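Local coordinates for protein transcriptional regulator (Rhodococcus sp., PDB 2O0Y) that probably binds DNA and regulates transcription as a member of the IclR family, with a helix-turn-helix domain and a C-terminal domain of the GAF clan, at residues Glu112-Tyr117 with Leu223-Pro228; Ser206-Pro211 with His239-Thr244. All blocks are in the same frame, centred on the assembly; numbering follows the deposited sequence. Where two conformers were deposited one is given.

Interaction 1 (Glu112-Tyr117 with Leu223-Pro228); sequences ETVNLY and LTLGGP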
loop_
_atom_site.group_PDB
_atom_site.type_symbol
_atom_site.label_atom_id
_atom_site.label_comp_id
_atom_site.label_asym_id
_atom_site.label_seq_id
_atom_site.Cartn_x
_atom_site.Cartn_y
_atom_site.Cartn_z
ATOM N N GLU B 112 -27.900 13.392 -10.553
ATOM C CA GLU B 112 -26.890 12.478 -11.075
ATOM C C GLU B 112 -26.071 11.809 -9.972
ATOM O O GLU B 112 -25.957 12.361 -8.859
ATOM C CB GLU B 112 -25.943 13.214 -12.032
ATOM C CG GLU B 112 -26.614 13.963 -13.163
ATOM C CD GLU B 112 -27.466 13.129 -14.074
ATOM O OE1 GLU B 112 -27.425 11.893 -13.973
ATOM O OE2 GLU B 112 -28.132 13.724 -14.959
ATOM N N THR B 113 -25.536 10.625 -10.288
ATOM C CA THR B 113 -24.625 9.911 -9.407
ATOM C C THR B 113 -23.340 10.712 -9.298
ATOM O O THR B 113 -22.832 11.179 -10.323
ATOM C CB THR B 113 -24.327 8.515 -9.945
ATOM O OG1 THR B 113 -25.540 7.729 -9.831
ATOM C CG2 THR B 113 -23.167 7.829 -9.087
ATOM N N VAL B 114 -22.842 10.879 -8.062
ATOM C CA VAL B 114 -21.631 11.624 -7.788
ATOM C C VAL B 114 -20.572 10.607 -7.411
ATOM O O VAL B 114 -20.748 9.891 -6.440
ATOM C CB VAL B 114 -21.836 12.589 -6.634
ATOM C CG1 VAL B 114 -20.532 13.267 -6.312
ATOM C CG2 VAL B 114 -22.904 13.640 -7.025
ATOM N N ASN B 115 -19.458 10.567 -8.162
ATOM C CA ASN B 115 -18.350 9.601 -7.922
ATOM C C ASN B 115 -17.116 10.364 -7.477
ATOM O O ASN B 115 -16.789 11.386 -8.087
ATOM C CB ASN B 115 -18.006 8.908 -9.251
ATOM C CG ASN B 115 -19.104 7.940 -9.694
ATOM O OD1 ASN B 115 -19.596 7.152 -8.893
ATOM N ND2 ASN B 115 -19.528 8.044 -10.936
ATOM N N LEU B 116 -16.401 9.872 -6.470
ATOM C CA LEU B 116 -15.132 10.491 -6.103
ATOM C C LEU B 116 -14.091 9.518 -6.598
ATOM O O LEU B 116 -14.026 8.384 -6.106
ATOM C CB LEU B 116 -14.973 10.674 -4.585
ATOM C CG LEU B 116 -13.803 11.565 -4.103
ATOM C CD1 LEU B 116 -14.110 12.091 -2.725
ATOM C CD2 LEU B 116 -12.549 10.743 -3.921
ATOM N N TYR B 117 -13.276 9.941 -7.561
ATOM C CA TYR B 117 -12.286 9.028 -8.141
ATOM C C TYR B 117 -10.899 9.402 -7.731
ATOM O O TYR B 117 -10.632 10.584 -7.572
ATOM C CB TYR B 117 -12.278 9.245 -9.634
ATOM C CG TYR B 117 -13.314 8.596 -10.469
ATOM C CD1 TYR B 117 -13.114 7.297 -10.933
ATOM C CD2 TYR B 117 -14.471 9.298 -10.884
ATOM C CE1 TYR B 117 -14.054 6.690 -11.768
ATOM C CE2 TYR B 117 -15.394 8.703 -11.739
ATOM C CZ TYR B 117 -15.159 7.405 -12.186
ATOM O OH TYR B 117 -16.018 6.758 -13.036
ATOM N N LEU B 223 -13.861 15.020 -8.504
ATOM C CA LEU B 223 -15.250 14.944 -8.127
ATOM C C LEU B 223 -16.078 14.897 -9.422
ATOM O O LEU B 223 -16.056 15.851 -10.217
ATOM C CB LEU B 223 -15.638 16.170 -7.317
ATOM C CG LEU B 223 -17.092 16.219 -6.819
ATOM C CD1 LEU B 223 -17.293 15.149 -5.692
ATOM C CD2 LEU B 223 -17.432 17.573 -6.243
ATOM N N THR B 224 -16.844 13.824 -9.625
ATOM C CA THR B 224 -17.381 13.577 -10.935
ATOM C C THR B 224 -18.897 13.263 -10.964
ATOM O O THR B 224 -19.349 12.405 -10.226
ATOM C CB THR B 224 -16.602 12.421 -11.564
ATOM O OG1 THR B 224 -15.195 12.756 -11.534
ATOM C CG2 THR B 224 -17.008 12.192 -13.026
ATOM N N LEU B 225 -19.638 13.895 -11.895
ATOM C CA LEU B 225 -21.032 13.493 -12.216
ATOM C C LEU B 225 -21.002 12.619 -13.452
ATOM O O LEU B 225 -20.311 12.945 -14.386
ATOM C CB LEU B 225 -21.862 14.730 -12.565
ATOM C CG LEU B 225 -22.018 15.874 -11.577
ATOM C CD1 LEU B 225 -23.011 16.850 -12.173
ATOM C CD2 LEU B 225 -22.538 15.364 -10.220
ATOM N N GLY B 226 -21.704 11.489 -13.469
ATOM C CA GLY B 226 -21.852 10.725 -14.715
ATOM C C GLY B 226 -23.290 10.340 -14.826
ATOM O O GLY B 226 -23.939 10.043 -13.808
ATOM N N GLY B 227 -23.804 10.350 -16.050
ATOM C CA GLY B 227 -25.177 9.966 -16.265
ATOM C C GLY B 227 -25.508 9.953 -17.726
ATOM O O GLY B 227 -24.623 10.053 -18.566
ATOM N N PRO B 228 -26.803 9.831 -18.046
ATOM C CA PRO B 228 -27.243 9.829 -19.430
ATOM C C PRO B 228 -26.992 11.161 -20.131
ATOM O O PRO B 228 -27.251 12.221 -19.564
ATOM C CB PRO B 228 -28.742 9.525 -19.320
ATOM C CG PRO B 228 -29.110 9.875 -17.926
ATOM C CD PRO B 228 -27.916 9.626 -17.106
HETATM O O HOH W 1 -26.353 9.457 -12.993
#

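Interaction 2 (Ser206-Pro211 with His239-Thr244); sequences SGLSFP and HYIECT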
loop_
_atom_site.group_PDB
_atom_site.type_symbol
_atom_site.label_atom_id
_atom_site.label_comp_id
_atom_site.label_asym_id
_atom_site.label_seq_id
_atom_site.Cartn_x
_atom_site.Cartn_y
_atom_site.Cartn_z
ATOM N N SER B 206 -22.285 10.586 -20.261
ATOM C CA SER B 206 -21.576 11.870 -20.238
ATOM C C SER B 206 -21.040 12.025 -18.850
ATOM O O SER B 206 -21.498 11.355 -17.934
ATOM C CB SER B 206 -22.475 13.092 -20.536
ATOM O OG SER B 206 -22.925 13.127 -21.872
ATOM N N GLY B 207 -20.083 12.924 -18.689
ATOM C CA GLY B 207 -19.449 13.083 -17.386
ATOM C C GLY B 207 -18.985 14.507 -17.229
ATOM O O GLY B 207 -18.555 15.142 -18.205
ATOM N N LEU B 208 -19.119 15.047 -16.025
ATOM C CA LEU B 208 -18.500 16.343 -15.711
ATOM C C LEU B 208 -17.601 16.059 -14.506
ATOM O O LEU B 208 -18.081 15.503 -13.522
ATOM C CB LEU B 208 -19.590 17.326 -15.291
ATOM C CG LEU B 208 -19.228 18.647 -14.600
ATOM C CD1 LEU B 208 -18.414 19.590 -15.524
ATOM C CD2 LEU B 208 -20.531 19.299 -14.196
ATOM N N SER B 209 -16.335 16.475 -14.552
ATOM C CA SER B 209 -15.393 16.242 -13.446
ATOM C C SER B 209 -14.676 17.516 -13.020
ATOM O O SER B 209 -14.258 18.305 -13.859
ATOM C CB SER B 209 -14.327 15.215 -13.847
ATOM O OG SER B 209 -13.665 14.661 -12.690
ATOM N N PHE B 210 -14.555 17.747 -11.710
ATOM C CA PHE B 210 -13.770 18.880 -11.188
ATOM C C PHE B 210 -12.609 18.289 -10.373
ATOM O O PHE B 210 -12.786 17.255 -9.728
ATOM C CB PHE B 210 -14.632 19.768 -10.252
ATOM C CG PHE B 210 -15.385 20.852 -10.981
ATOM C CD1 PHE B 210 -16.539 20.554 -11.689
ATOM C CD2 PHE B 210 -14.919 22.161 -10.988
ATOM C CE1 PHE B 210 -17.246 21.554 -12.399
ATOM C CE2 PHE B 210 -15.625 23.152 -11.687
ATOM C CZ PHE B 210 -16.775 22.839 -12.380
ATOM N N PRO B 211 -11.445 18.990 -10.335
ATOM C CA PRO B 211 -10.373 18.512 -9.499
ATOM C C PRO B 211 -10.680 18.752 -8.024
ATOM O O PRO B 211 -11.238 19.793 -7.653
ATOM C CB PRO B 211 -9.166 19.390 -9.913
ATOM C CG PRO B 211 -9.728 20.606 -10.531
ATOM C CD PRO B 211 -11.099 20.230 -11.058
ATOM N N HIS B 239 -25.951 24.516 -14.591
ATOM C CA HIS B 239 -26.328 24.314 -13.180
ATOM C C HIS B 239 -25.513 23.151 -12.634
ATOM O O HIS B 239 -25.041 23.198 -11.498
ATOM C CB HIS B 239 -27.857 24.035 -13.037
ATOM C CG HIS B 239 -28.317 23.826 -11.621
ATOM N ND1 HIS B 239 -28.779 22.609 -11.149
ATOM C CD2 HIS B 239 -28.369 24.676 -10.566
ATOM C CE1 HIS B 239 -29.116 22.727 -9.875
ATOM N NE2 HIS B 239 -28.880 23.971 -9.498
ATOM N N TYR B 240 -25.336 22.104 -13.448
ATOM C CA TYR B 240 -24.441 20.988 -13.092
ATOM C C TYR B 240 -23.065 21.520 -12.785
ATOM O O TYR B 240 -22.468 21.190 -11.747
ATOM C CB TYR B 240 -24.324 19.984 -14.257
ATOM C CG TYR B 240 -25.456 18.989 -14.411
ATOM C CD1 TYR B 240 -26.716 19.248 -13.889
ATOM C CD2 TYR B 240 -25.261 17.806 -15.118
ATOM C CE1 TYR B 240 -27.733 18.345 -14.017
ATOM C CE2 TYR B 240 -26.292 16.889 -15.273
ATOM C CZ TYR B 240 -27.514 17.161 -14.717
ATOM O OH TYR B 240 -28.568 16.288 -14.861
ATOM N N ILE B 241 -22.515 22.295 -13.701
ATOM C CA ILE B 241 -21.197 22.960 -13.478
ATOM C C ILE B 241 -21.178 23.860 -12.198
ATOM O O ILE B 241 -20.234 23.800 -11.407
ATOM C CB ILE B 241 -20.746 23.776 -14.752
ATOM C CG1 ILE B 241 -20.481 22.842 -15.951
ATOM C CG2 ILE B 241 -19.539 24.644 -14.427
ATOM C CD1 ILE B 241 -20.447 23.517 -17.340
ATOM N N GLU B 242 -22.188 24.724 -12.023
ATOM C CA GLU B 242 -22.258 25.590 -10.846
ATOM C C GLU B 242 -22.314 24.802 -9.539
ATOM O O GLU B 242 -21.631 25.172 -8.568
ATOM C CB GLU B 242 -23.451 26.512 -10.919
ATOM C CG GLU B 242 -23.437 27.599 -9.911
ATOM C CD GLU B 242 -24.385 28.715 -10.312
ATOM O OE1 GLU B 242 -25.377 28.403 -10.985
ATOM O OE2 GLU B 242 -24.097 29.893 -10.002
ATOM N N CYS B 243 -23.139 23.750 -9.476
ATOM C CA CYS B 243 -23.197 22.917 -8.265
ATOM C C CYS B 243 -21.913 22.147 -8.040
ATOM O O CYS B 243 -21.468 22.017 -6.900
ATOM C CB CYS B 243 -24.377 21.936 -8.295
ATOM S SG CYS B 243 -25.954 22.812 -8.411
ATOM N N THR B 244 -21.348 21.577 -9.105
ATOM C CA THR B 244 -20.174 20.730 -8.923
ATOM C C THR B 244 -18.973 21.583 -8.567
ATOM O O THR B 244 -18.126 21.171 -7.788
ATOM C CB THR B 244 -19.929 19.837 -10.141
ATOM O OG1 THR B 244 -21.136 19.135 -10.423
ATOM C CG2 THR B 244 -18.859 18.768 -9.842
#

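Interaction 1 (Glu112-Tyr117 with Leu223-Pro228)
Residues Glu112-Tyr117 and Leu223-Pro228 are paired as antiparallel strands in the buried middle of the six-stranded sheet of the C-terminal domain. The firm link is the hydrogen-bonded pair Asn115-Thr224. Asn115 N reaches Thr224 O at 2.8 Å, almost straight (175° at the hydrogen) and in the carbonyl plane, while Thr224 N returns a more bent bond to Asn115 O of 2.9 Å. Toward Gly226 the strands draw apart, and Gly226 N makes only a weak bond to Thr113 O. There a water bridges the backbones, accepting from Thr113 N and donating to Gly226 O; its other proton goes to Glu112 OE1, which lies 3.7 Å from Gly227 CA. Glu112 OE2 turns to Tyr240 and Arg231, so both carboxylate oxygens are engaged. On the sheet face that carries Val114, Leu223 and Leu225, Val114 spreads its two methyls between the leucines. With CG1 anti to the backbone N (chi1 176°), that methyl meets Leu223 CD1 at 3.8 Å, and CG2 lies alongside Leu225 CD2 at 3.6 Å. On the other face, Tyr117 turns a ring edge to Thr224: Thr224 CB lies in the ring plane, and Thr224 OG1 is 3.6 Å from Tyr117 CD2. The phenol oxygen is bonded to Arg124, and Thr224 OG1 to Ser209. Were Tyr117 an alanine, Thr224 would probably lose its aromatic neighbour and Arg124 its phenol partner. The first and last strands of the antiparallel sheet, 113-120 and 219-228, are thus central neighbours, with helices 97-110 and 237-254 on the Val114 and Leu225 face, as in GAF-like domains.

Interaction 2 (Ser206-Pro211 with His239-Thr244)
Helix-on-sheet packing in the GAF-like C-terminal domain brings helix 237-254 against strand 205-213, with Leu208 and Phe210 pointing from the strand toward Tyr240, Ile241 and Thr244. The short segments run roughly in the same direction, 28° apart, with their axes 9.3 Å from each other at closest approach, a separation filled by side chains. Leu208 and Phe210 are alternate residues of the strand and therefore share the face turned to the helix, whereas Ser209 between them points away. Leu208, its chi1 at 166°, holds CG opposite the backbone N, which carries the side chain to the helix, and divides its methyls: CD1 touches Ile241 CG1 at 3.9 Å, and CD2 rests against the helix backbone, 3.6 Å from Ile241 N. The latter methyl also meets Tyr240 CB, although the tyrosine ring itself leads away from the strand. Phe210 lies farther along the helix. Thr244 C sits over one face of its ring, displaced toward the rim, and the methyl of Thr244 closes on the ring, CG2 lying 3.5 Å from Phe210 CD1. At the ring edge, in plane, Ile241 CG2 approaches Phe210 CZ at 3.9 Å. Tyr194 meets the same phenylalanine ring and also touches Leu208 and Ile241, extending the apolar cluster. The hydroxyl of Thr244 is buried among these groups and is satisfied within its own helix: Thr244 OG1 donates to Tyr240 O at 2.8 Å, approaching from the opposite face of that carbonyl's plane to Thr244 N.

In the fold
Both interactions are buried and belong to the same domain, their centres about 8 Å apart. Interaction 1 joins strand 113-120 to strand 219-228, whose next neighbour in the sheet, 205-213, carries interaction 2 and meets a helix on one face. Their chemistry differs accordingly: backbone hydrogen bonds and a bridging water in the first, apolar side-chain packing across the second. Direct contacts tie them together. Hydrogen bonds join Glu112 OE2 to Tyr240 OH (2.6 Å) and, on the sheet face turned away from the helix, Thr224 OG1 to Ser209 OG (2.7 Å). Leu225 CD1 packs on Thr244 OG1, placing strand 219-228 under the helix of interaction 2.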